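Side-chain contacts in dTDP-4-dehydrorhamnose reductase (Yersinia enterocolitica, PDB 5U9C), which probably catalyses the NADPH-dependent reduction of dTDP-4-dehydro-beta-L-rhamnose to dTDP-beta-L-rhamnose in the pathway that makes dTDP-L-rhamnose: residues D[116-119]-D[120-124]; D[134-137]-D[138-141]; D[166-169]-D[170-174]; D[223-226]-D[227-230]. All coordinates share one frame; numbering follows the deposited sequence. Where two conformers were deposited one is given.

Interaction 1 (D[116-119]-D[120-124])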
loop_
_atom_site.group_PDB
_atom_site.type_symbol
_atom_site.label_atom_id
_atom_site.label_comp_id
_atom_site.label_asym_id
_atom_site.label_seq_id
_atom_site.Cartn_x
_atom_site.Cartn_y
_atom_site.Cartn_z
ATOM N N LEU D 116 -1.944 -0.496 15.211
ATOM C CA LEU D 116 -2.379 0.182 16.437
ATOM C C LEU D 116 -1.300 0.461 17.487
ATOM O O LEU D 116 -1.389 1.460 18.214
ATOM C CB LEU D 116 -3.575 -0.571 17.027
ATOM C CG LEU D 116 -4.756 -0.643 16.000
ATOM C CD1 LEU D 116 -6.001 -1.330 16.562
ATOM C CD2 LEU D 116 -5.151 0.712 15.391
ATOM N N SER D 117 -0.250 -0.361 17.521
ATOM C CA SER D 117 0.792 -0.180 18.518
ATOM C C SER D 117 2.115 -0.722 17.995
ATOM O O SER D 117 2.109 -1.661 17.200
ATOM C CB SER D 117 0.399 -0.942 19.787
ATOM O OG SER D 117 1.177 -0.502 20.851
ATOM N N TYR D 118 3.226 -0.147 18.454
ATOM C CA TYR D 118 4.560 -0.548 18.027
ATOM C C TYR D 118 5.500 -0.818 19.225
ATOM O O TYR D 118 5.549 -0.018 20.186
ATOM C CB TYR D 118 5.194 0.560 17.155
ATOM C CG TYR D 118 4.374 0.918 15.930
ATOM C CD1 TYR D 118 3.375 1.881 15.992
ATOM C CD2 TYR D 118 4.590 0.269 14.711
ATOM C CE1 TYR D 118 2.607 2.184 14.888
ATOM C CE2 TYR D 118 3.821 0.561 13.592
ATOM C CZ TYR D 118 2.841 1.531 13.682
ATOM O OH TYR D 118 2.097 1.829 12.566
ATOM N N ASN D 119 6.253 -1.919 19.160
ATOM C CA ASN D 119 7.264 -2.211 20.176
ATOM C C ASN D 119 8.683 -2.007 19.600
ATOM O O ASN D 119 8.831 -1.615 18.420
ATOM C CB ASN D 119 7.047 -3.593 20.808
ATOM C CG ASN D 119 7.251 -4.724 19.839
ATOM O OD1 ASN D 119 8.206 -4.722 19.039
ATOM N ND2 ASN D 119 6.382 -5.733 19.928
ATOM N N GLU D 120 9.709 -2.239 20.420
ATOM C CA GLU D 120 11.099 -2.020 20.004
ATOM C C GLU D 120 11.584 -2.897 18.814
ATOM O O GLU D 120 12.581 -2.566 18.187
ATOM C CB GLU D 120 12.082 -2.117 21.185
ATOM C CG GLU D 120 11.882 -1.095 22.318
ATOM C CD GLU D 120 10.926 -1.552 23.429
ATOM O OE1 GLU D 120 10.103 -2.457 23.199
ATOM O OE2 GLU D 120 10.987 -0.981 24.545
ATOM N N LEU D 121 10.877 -3.985 18.497
ATOM C CA LEU D 121 11.221 -4.805 17.327
ATOM C C LEU D 121 10.615 -4.271 16.021
ATOM O O LEU D 121 11.078 -4.644 14.926
ATOM C CB LEU D 121 10.821 -6.276 17.502
ATOM C CG LEU D 121 11.756 -7.096 18.358
ATOM C CD1 LEU D 121 11.245 -8.534 18.493
ATOM C CD2 LEU D 121 13.172 -7.087 17.771
ATOM N N ASP D 122 9.581 -3.431 16.123
ATOM C CA ASP D 122 8.954 -2.872 14.929
ATOM C C ASP D 122 9.964 -1.953 14.236
ATOM O O ASP D 122 10.762 -1.308 14.893
ATOM C CB ASP D 122 7.645 -2.186 15.286
ATOM C CG ASP D 122 6.536 -3.176 15.512
ATOM O OD1 ASP D 122 6.107 -3.778 14.506
ATOM O OD2 ASP D 122 6.073 -3.362 16.665
ATOM N N ILE D 123 9.985 -1.957 12.911
ATOM C CA ILE D 123 10.968 -1.149 12.172
ATOM C C ILE D 123 10.343 0.200 11.861
ATOM O O ILE D 123 9.286 0.249 11.241
ATOM C CB ILE D 123 11.418 -1.844 10.885
ATOM C CG1 ILE D 123 11.840 -3.277 11.197
ATOM C CG2 ILE D 123 12.572 -1.085 10.243
ATOM C CD1 ILE D 123 12.177 -4.081 9.967
ATOM N N PRO D 124 10.990 1.298 12.295
ATOM C CA PRO D 124 10.423 2.637 12.103
ATOM C C PRO D 124 10.100 3.013 10.651
ATOM O O PRO D 124 10.881 2.746 9.756
ATOM C CB PRO D 124 11.500 3.563 12.677
ATOM C CG PRO D 124 12.242 2.731 13.654
ATOM C CD PRO D 124 12.268 1.353 13.048
#
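Asn119 and Asp122 face each other across a type I beta turn, closed by Asp122 N donating to Asn119 O at 3.0 Å from well above the carbonyl plane. The side chain of Asn119 adds an Asx turn on top of it: OD1 accepts the N-H of Leu121 at 2.8 Å, only slightly tilted from the amide carbonyl plane. Its chi1 of 66° sets CG between the backbone N and the carbonyl carbon, which brings OD1 within bonding distance of Leu121 N. Asp122 answers in the reverse direction. Its OD2 receives Asn119 N at 2.9 Å in a nearly straight bond (164°), using the anti lone pair, so Asp122 OD2 holds the amide at the head of the turn, while Asn119 OD1 holds that of Leu121. The amide and carboxylate run crosswise, their planes 35° apart.

OD2 is also bonded to Tyr129 OH of a neighbouring subunit, while OD1 forms a salt bridge with Lys115; together these would fix the rotation of the carboxylate and probably keep it ionised. Glu120 turns its carboxylate elsewhere, to Ser264 OG and the backbone N atoms of His216 and Ile265. The turn leads from strand 117-118 towards helix 129-144 and lies at a subunit interface. Tyr118 flanks it: the carboxylate of Asp122 stands almost perpendicular to the phenol ring, and Asp122 CB sits in the ring plane at its edge, 4.0 Å from CD2.

Interaction 2 (D[134-137]-D[138-141])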
loop_
_atom_site.group_PDB
_atom_site.type_symbol
_atom_site.label_atom_id
_atom_site.label_comp_id
_atom_site.label_asym_id
_atom_site.label_seq_id
_atom_site.Cartn_x
_atom_site.Cartn_y
_atom_site.Cartn_z
ATOM N N LYS D 134 13.673 12.879 13.573
ATOM C CA LYS D 134 13.990 12.176 14.814
ATOM C C LYS D 134 14.638 10.816 14.534
ATOM O O LYS D 134 15.620 10.422 15.216
ATOM C CB LYS D 134 12.738 11.983 15.683
ATOM C CG LYS D 134 12.106 13.274 16.223
ATOM C CD LYS D 134 13.009 14.111 17.133
ATOM C CE LYS D 134 13.428 13.370 18.391
ATOM N NZ LYS D 134 14.180 14.219 19.341
ATOM N N LEU D 135 14.104 10.109 13.536
ATOM C CA LEU D 135 14.615 8.783 13.175
ATOM C C LEU D 135 16.037 8.842 12.647
ATOM O O LEU D 135 16.856 8.014 12.999
ATOM C CB LEU D 135 13.726 8.121 12.132
ATOM C CG LEU D 135 14.190 6.743 11.647
ATOM C CD1 LEU D 135 14.334 5.773 12.804
ATOM C CD2 LEU D 135 13.210 6.202 10.608
ATOM N N ILE D 136 16.333 9.794 11.773
ATOM C CA ILE D 136 17.697 9.861 11.257
ATOM C C ILE D 136 18.629 10.325 12.412
ATOM O O ILE D 136 19.792 9.907 12.486
ATOM C CB ILE D 136 17.802 10.711 9.968
ATOM C CG1 ILE D 136 19.201 10.587 9.332
ATOM C CG2 ILE D 136 17.454 12.158 10.229
ATOM C CD1 ILE D 136 19.519 9.231 8.749
ATOM N N GLY D 137 18.102 11.134 13.343
ATOM C CA GLY D 137 18.887 11.546 14.512
ATOM C C GLY D 137 19.233 10.287 15.309
ATOM O O GLY D 137 20.385 10.132 15.773
ATOM N N GLU D 138 18.270 9.366 15.448
ATOM C CA GLU D 138 18.547 8.082 16.143
ATOM C C GLU D 138 19.685 7.326 15.465
ATOM O O GLU D 138 20.575 6.820 16.148
ATOM C CB GLU D 138 17.347 7.134 16.194
ATOM C CG GLU D 138 16.115 7.581 16.980
ATOM C CD GLU D 138 15.068 6.471 17.077
ATOM O OE1 GLU D 138 15.365 5.320 16.670
ATOM O OE2 GLU D 138 13.955 6.735 17.582
ATOM N N SER D 139 19.648 7.249 14.136
ATOM C CA SER D 139 20.699 6.561 13.384
ATOM C C SER D 139 22.065 7.156 13.729
ATOM O O SER D 139 23.015 6.410 14.018
ATOM C CB SER D 139 20.477 6.660 11.868
ATOM O OG SER D 139 19.232 6.115 11.474
ATOM N N SER D 140 22.140 8.493 13.750
ATOM C CA SER D 140 23.398 9.203 14.045
ATOM C C SER D 140 23.959 8.792 15.402
ATOM O O SER D 140 25.169 8.605 15.558
ATOM C CB SER D 140 23.180 10.717 14.052
ATOM O OG SER D 140 22.954 11.177 12.753
ATOM N N VAL D 141 23.068 8.651 16.374
ATOM C CA VAL D 141 23.431 8.260 17.727
ATOM C C VAL D 141 23.952 6.811 17.754
ATOM O O VAL D 141 25.048 6.557 18.283
ATOM C CB VAL D 141 22.254 8.466 18.692
ATOM C CG1 VAL D 141 22.525 7.833 20.054
ATOM C CG2 VAL D 141 21.956 9.957 18.840
#
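Leu135 and Glu138 meet at the one flat side-chain group here, the Glu138 carboxylate: methyl CD1 of Leu135 lies over one of its faces, 4.0 Å from OE1. The polar partners gather at the oxygens, Arg153 and Arg142 in salt bridges to OE1 and Ser105 OG in a hydrogen bond to OE2. Two guanidinium groups and a hydroxyl would hold the group against rotation and probably stabilise its negative charge. The chain reaches them extended beyond CG, which stands beside the backbone N (chi1 -64°) and brushes Lys134 O at 3.4 Å.

That same carbonyl accepts Glu138 N at 2.9 Å, the first of four successive i to i+4 bonds; the last joins Val141 N to Gly137 O at 3.1 Å. Ser140 CB and Val141 CG2 lie against Gly137 O, at 3.3 and 3.5 Å, as is usual in a helix. Ser140 OG finds its partner in Glu88 of helix 76-97, and Lys134 NZ donates to Leu104 O.

Leu135 and Ile136 face a neighbouring subunit, touching its Ile123 and Leu121, whereas Val141 packs on Leu101 and Ile151 of the parallel sheet. Residues 134-141 belong to helix 129-144, one of the helices covering the sheet of a Rossmann-type domain; Lys134 falls where short-chain dehydrogenases carry the lysine of their YxxxK motif.

Interaction 3 (D[166-169]-D[170-174])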
loop_
_atom_site.group_PDB
_atom_site.type_symbol
_atom_site.label_atom_id
_atom_site.label_comp_id
_atom_site.label_asym_id
_atom_site.label_seq_id
_atom_site.Cartn_x
_atom_site.Cartn_y
_atom_site.Cartn_z
ATOM N N HIS D 166 1.266 24.095 28.798
ATOM C CA HIS D 166 0.456 24.758 27.765
ATOM C C HIS D 166 0.277 23.796 26.570
ATOM O O HIS D 166 0.015 24.205 25.453
ATOM C CB HIS D 166 1.042 26.121 27.372
ATOM C CG HIS D 166 1.233 27.038 28.548
ATOM N ND1 HIS D 166 0.195 27.748 29.116
ATOM C CD2 HIS D 166 2.331 27.319 29.290
ATOM C CE1 HIS D 166 0.648 28.437 30.148
ATOM N NE2 HIS D 166 1.943 28.196 30.273
ATOM N N LYS D 167 0.404 22.506 26.848
ATOM C CA LYS D 167 0.179 21.478 25.857
ATOM C C LYS D 167 -1.280 20.983 25.991
ATOM O O LYS D 167 -2.110 21.632 26.635
ATOM C CB LYS D 167 1.173 20.330 26.074
ATOM C CG LYS D 167 2.625 20.703 25.866
ATOM C CD LYS D 167 2.881 21.286 24.492
ATOM C CE LYS D 167 4.371 21.429 24.245
ATOM N NZ LYS D 167 4.624 22.201 23.000
ATOM N N PHE D 168 -1.568 19.818 25.420
ATOM C CA PHE D 168 -2.918 19.269 25.435
ATOM C C PHE D 168 -3.594 19.227 26.809
ATOM O O PHE D 168 -4.698 19.737 26.954
ATOM C CB PHE D 168 -2.962 17.866 24.798
ATOM C CG PHE D 168 -4.359 17.333 24.658
ATOM C CD1 PHE D 168 -5.229 17.872 23.695
ATOM C CD2 PHE D 168 -4.825 16.319 25.489
ATOM C CE1 PHE D 168 -6.539 17.404 23.566
ATOM C CE2 PHE D 168 -6.137 15.847 25.372
ATOM C CZ PHE D 168 -7.000 16.399 24.415
ATOM N N VAL D 169 -2.952 18.621 27.798
ATOM C CA VAL D 169 -3.570 18.488 29.128
ATOM C C VAL D 169 -3.863 19.852 29.773
ATOM O O VAL D 169 -4.963 20.058 30.264
ATOM C CB VAL D 169 -2.757 17.586 30.066
ATOM C CG1 VAL D 169 -3.369 17.536 31.463
ATOM C CG2 VAL D 169 -2.706 16.192 29.490
ATOM N N GLY D 170 -2.882 20.757 29.751
ATOM C CA GLY D 170 -3.033 22.094 30.302
ATOM C C GLY D 170 -4.169 22.870 29.650
ATOM O O GLY D 170 -4.937 23.549 30.348
ATOM N N LYS D 171 -4.277 22.768 28.320
ATOM C CA LYS D 171 -5.352 23.452 27.576
ATOM C C LYS D 171 -6.734 22.915 27.938
ATOM O O LYS D 171 -7.684 23.695 28.091
ATOM C CB LYS D 171 -5.139 23.364 26.069
ATOM C CG LYS D 171 -4.026 24.272 25.579
ATOM C CD LYS D 171 -3.758 24.130 24.083
ATOM C CE LYS D 171 -3.082 22.802 23.768
ATOM N NZ LYS D 171 -2.731 22.657 22.332
ATOM N N ILE D 172 -6.860 21.591 28.056
ATOM C CA ILE D 172 -8.126 20.993 28.456
ATOM C C ILE D 172 -8.465 21.476 29.865
ATOM O O ILE D 172 -9.592 21.859 30.123
ATOM C CB ILE D 172 -8.093 19.447 28.424
ATOM C CG1 ILE D 172 -7.946 18.921 26.986
ATOM C CG2 ILE D 172 -9.341 18.852 29.090
ATOM C CD1 ILE D 172 -9.083 19.281 26.051
ATOM N N ILE D 173 -7.482 21.467 30.767
ATOM C CA ILE D 173 -7.705 21.914 32.133
ATOM C C ILE D 173 -8.125 23.414 32.196
ATOM O O ILE D 173 -9.022 23.780 32.966
ATOM C CB ILE D 173 -6.499 21.586 33.044
ATOM C CG1 ILE D 173 -6.412 20.060 33.247
ATOM C CG2 ILE D 173 -6.644 22.258 34.392
ATOM C CD1 ILE D 173 -5.216 19.578 34.044
ATOM N N GLN D 174 -7.474 24.250 31.393
ATOM C CA GLN D 174 -7.794 25.695 31.294
ATOM C C GLN D 174 -9.256 25.912 30.831
ATOM O O GLN D 174 -9.986 26.777 31.373
ATOM C CB GLN D 174 -6.819 26.357 30.318
ATOM C CG GLN D 174 -6.996 27.852 30.118
ATOM C CD GLN D 174 -6.128 28.407 28.984
ATOM O OE1 GLN D 174 -5.389 27.667 28.308
ATOM N NE2 GLN D 174 -6.232 29.722 28.756
#
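Phe168 turns one face of its ring to Ile172, one helical turn on. CG1 of the isoleucine stands 3.9 Å from the ring centroid and 18° off the normal, a CH-pi contact displaced towards the rim, with its nearest ring atom CZ at 3.7 Å. CD1 lies on the same side of the ring, just past its rim, nearest CZ and CE1. The phenyl is brought there by a chi1 of -174°, which points CG away from the backbone N and lays the ring along the helix in the direction of Ile172.

Val169 and Ile173 repeat the i to i+4 spacing in another way: they lie side by side and point the same way, CG1 of the valine 3.8 Å from CD1 of the isoleucine. Both residues lean on Ile232, so this pair forms part of the packing of helix 168-177 against helix 225-235.

Lys167 occupies the N-cap of helix 168-177, and its carbonyl starts the ladder by taking Lys171 N at 3.0 Å, nearly along the C=O axis. Before it, Asp165 OD1 accepts Lys167 N and, weakly, Gly170 N. The side chain of Lys171 doubles back over this start. A bend at chi3 (-72°) folds CE onto the peptide of Lys167, 3.2 Å from its O. Phe168 and Lys171 bind (R)-malate in a crystal structure of this protein, though none is bound to this chain; the first turn of the helix probably lines that site. Arg256 is its third residue, its side chain about 9 Å from that of Lys171.

Interaction 4 (D[223-226]-D[227-230])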
loop_
_atom_site.group_PDB
_atom_site.type_symbol
_atom_site.label_atom_id
_atom_site.label_comp_id
_atom_site.label_asym_id
_atom_site.label_seq_id
_atom_site.Cartn_x
_atom_site.Cartn_y
_atom_site.Cartn_z
ATOM N N ILE D 223 -4.829 5.166 23.170
ATOM C CA ILE D 223 -6.005 6.004 23.355
ATOM C C ILE D 223 -5.993 7.256 22.494
ATOM O O ILE D 223 -4.978 7.612 21.931
ATOM C CB ILE D 223 -6.064 6.440 24.845
ATOM C CG1 ILE D 223 -4.722 7.092 25.219
ATOM C CG2 ILE D 223 -6.347 5.224 25.707
ATOM C CD1 ILE D 223 -4.521 7.463 26.642
ATOM N N SER D 224 -7.137 7.917 22.408
ATOM C CA SER D 224 -7.259 9.158 21.614
ATOM C C SER D 224 -7.227 10.336 22.550
ATOM O O SER D 224 -7.377 10.164 23.775
ATOM C CB SER D 224 -8.595 9.201 20.857
ATOM O OG SER D 224 -9.702 9.294 21.755
ATOM N N ARG D 225 -7.086 11.529 21.981
ATOM C CA ARG D 225 -7.140 12.759 22.775
ATOM C C ARG D 225 -8.518 12.883 23.394
ATOM O O ARG D 225 -8.655 13.431 24.480
ATOM C CB ARG D 225 -6.860 13.988 21.933
ATOM C CG ARG D 225 -5.484 14.043 21.298
ATOM C CD ARG D 225 -4.380 14.046 22.322
ATOM N NE ARG D 225 -3.098 14.390 21.699
ATOM C CZ ARG D 225 -1.982 14.662 22.365
ATOM N NH1 ARG D 225 -1.956 14.652 23.710
ATOM N NH2 ARG D 225 -0.885 14.966 21.676
ATOM N N PHE D 226 -9.540 12.386 22.692
ATOM C CA PHE D 226 -10.899 12.397 23.214
ATOM C C PHE D 226 -10.996 11.590 24.504
ATOM O O PHE D 226 -11.631 12.030 25.472
ATOM C CB PHE D 226 -11.902 11.874 22.165
ATOM C CG PHE D 226 -13.285 11.663 22.703
ATOM C CD1 PHE D 226 -14.082 12.757 23.058
ATOM C CD2 PHE D 226 -13.808 10.377 22.845
ATOM C CE1 PHE D 226 -15.368 12.563 23.560
ATOM C CE2 PHE D 226 -15.090 10.174 23.348
ATOM C CZ PHE D 226 -15.880 11.272 23.707
ATOM N N ASP D 227 -10.372 10.407 24.512
ATOM C CA ASP D 227 -10.344 9.541 25.707
ATOM C C ASP D 227 -9.669 10.281 26.863
ATOM O O ASP D 227 -10.130 10.234 28.009
ATOM C CB ASP D 227 -9.554 8.245 25.459
ATOM C CG ASP D 227 -10.215 7.322 24.470
ATOM O OD1 ASP D 227 -11.453 7.198 24.470
ATOM O OD2 ASP D 227 -9.474 6.679 23.699
ATOM N N ILE D 228 -8.567 10.949 26.557
ATOM C CA ILE D 228 -7.818 11.702 27.565
ATOM C C ILE D 228 -8.663 12.872 28.098
ATOM O O ILE D 228 -8.721 13.103 29.324
ATOM C CB ILE D 228 -6.470 12.202 26.987
ATOM C CG1 ILE D 228 -5.572 10.998 26.665
ATOM C CG2 ILE D 228 -5.786 13.152 27.967
ATOM C CD1 ILE D 228 -4.312 11.359 25.875
ATOM N N ALA D 229 -9.326 13.602 27.202
ATOM C CA ALA D 229 -10.150 14.737 27.654
ATOM C C ALA D 229 -11.274 14.244 28.560
ATOM O O ALA D 229 -11.537 14.850 29.597
ATOM C CB ALA D 229 -10.704 15.517 26.478
ATOM N N CYS D 230 -11.908 13.130 28.190
ATOM C CA CYS D 230 -12.989 12.554 29.016
ATOM C C CYS D 230 -12.500 12.174 30.413
ATOM O O CYS D 230 -13.193 12.415 31.408
ATOM C CB CYS D 230 -13.614 11.335 28.333
ATOM S SG CYS D 230 -14.583 11.734 26.853
#
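Ser224 and Asp227 form a capping box at the start of helix 225-235, and this end of the contact is tightly bonded. Ser224 OG accepts Asp227 N at 3.0 Å, while OD2 of the aspartate takes Ser224 N at 2.9 Å in an almost straight bond (173°) that arrives on the anti side, 33° out of the carboxylate plane. OG is tucked between the backbone N and carbonyl carbon of Ser224, facing the first turn. The carboxylate of Asp227 is thus held at the N-terminus of the helix, whose dipole would favour its negative charge. Beneath it Ile223 CB is 3.6 Å from OD2, and further in CD1 of Ile223 meets CG1 of Ile228 at 3.7 Å, the two isoleucines crossing at about a right angle in the buried interior.

A second close pair is formed by Phe226 and Cys230: SG stands over one face of the Phe226 ring, 3.7 Å from the centroid and 22° off the normal, a sulfur-aromatic contact. Looser is the partly exposed Arg225, whose CD comes no nearer than 4.5 Å to Ile228 CD1; its guanidinium group reaches instead to Trp156 in a cation-pi contact.

Phe226, Ala229 and Cys230 pack on Ile242 of strand 241-245, Ile228 touches Leu283 of helix 279-288 and Ile193 of strand 190-195, and Arg225 rests on Phe168 of helix 168-177.

In the fold
The four contacts fall into two pairs. Interactions 1 and 2 follow each other in the chain, their centres 16 Å apart, and touch where Pro124 CB meets Leu135 CD1 at 3.6 Å; both also border neighbouring subunits. Interactions 3 and 4 lie 12 Å apart between centres and pack two helices together: Phe168 CZ is 3.4 Å from Arg225 O, and Phe168 CE2 is 3.8 Å from Ile228 CG2. Interaction 3 supplies two residues of the (R)-malate site, empty of malate in this chain, and interaction 4 borders it, with Arg225 about 7 Å from Arg256 between side chains. Interaction 2, about 30 Å between centres from both, lies across the chain's centre, in the Rossmann-type part.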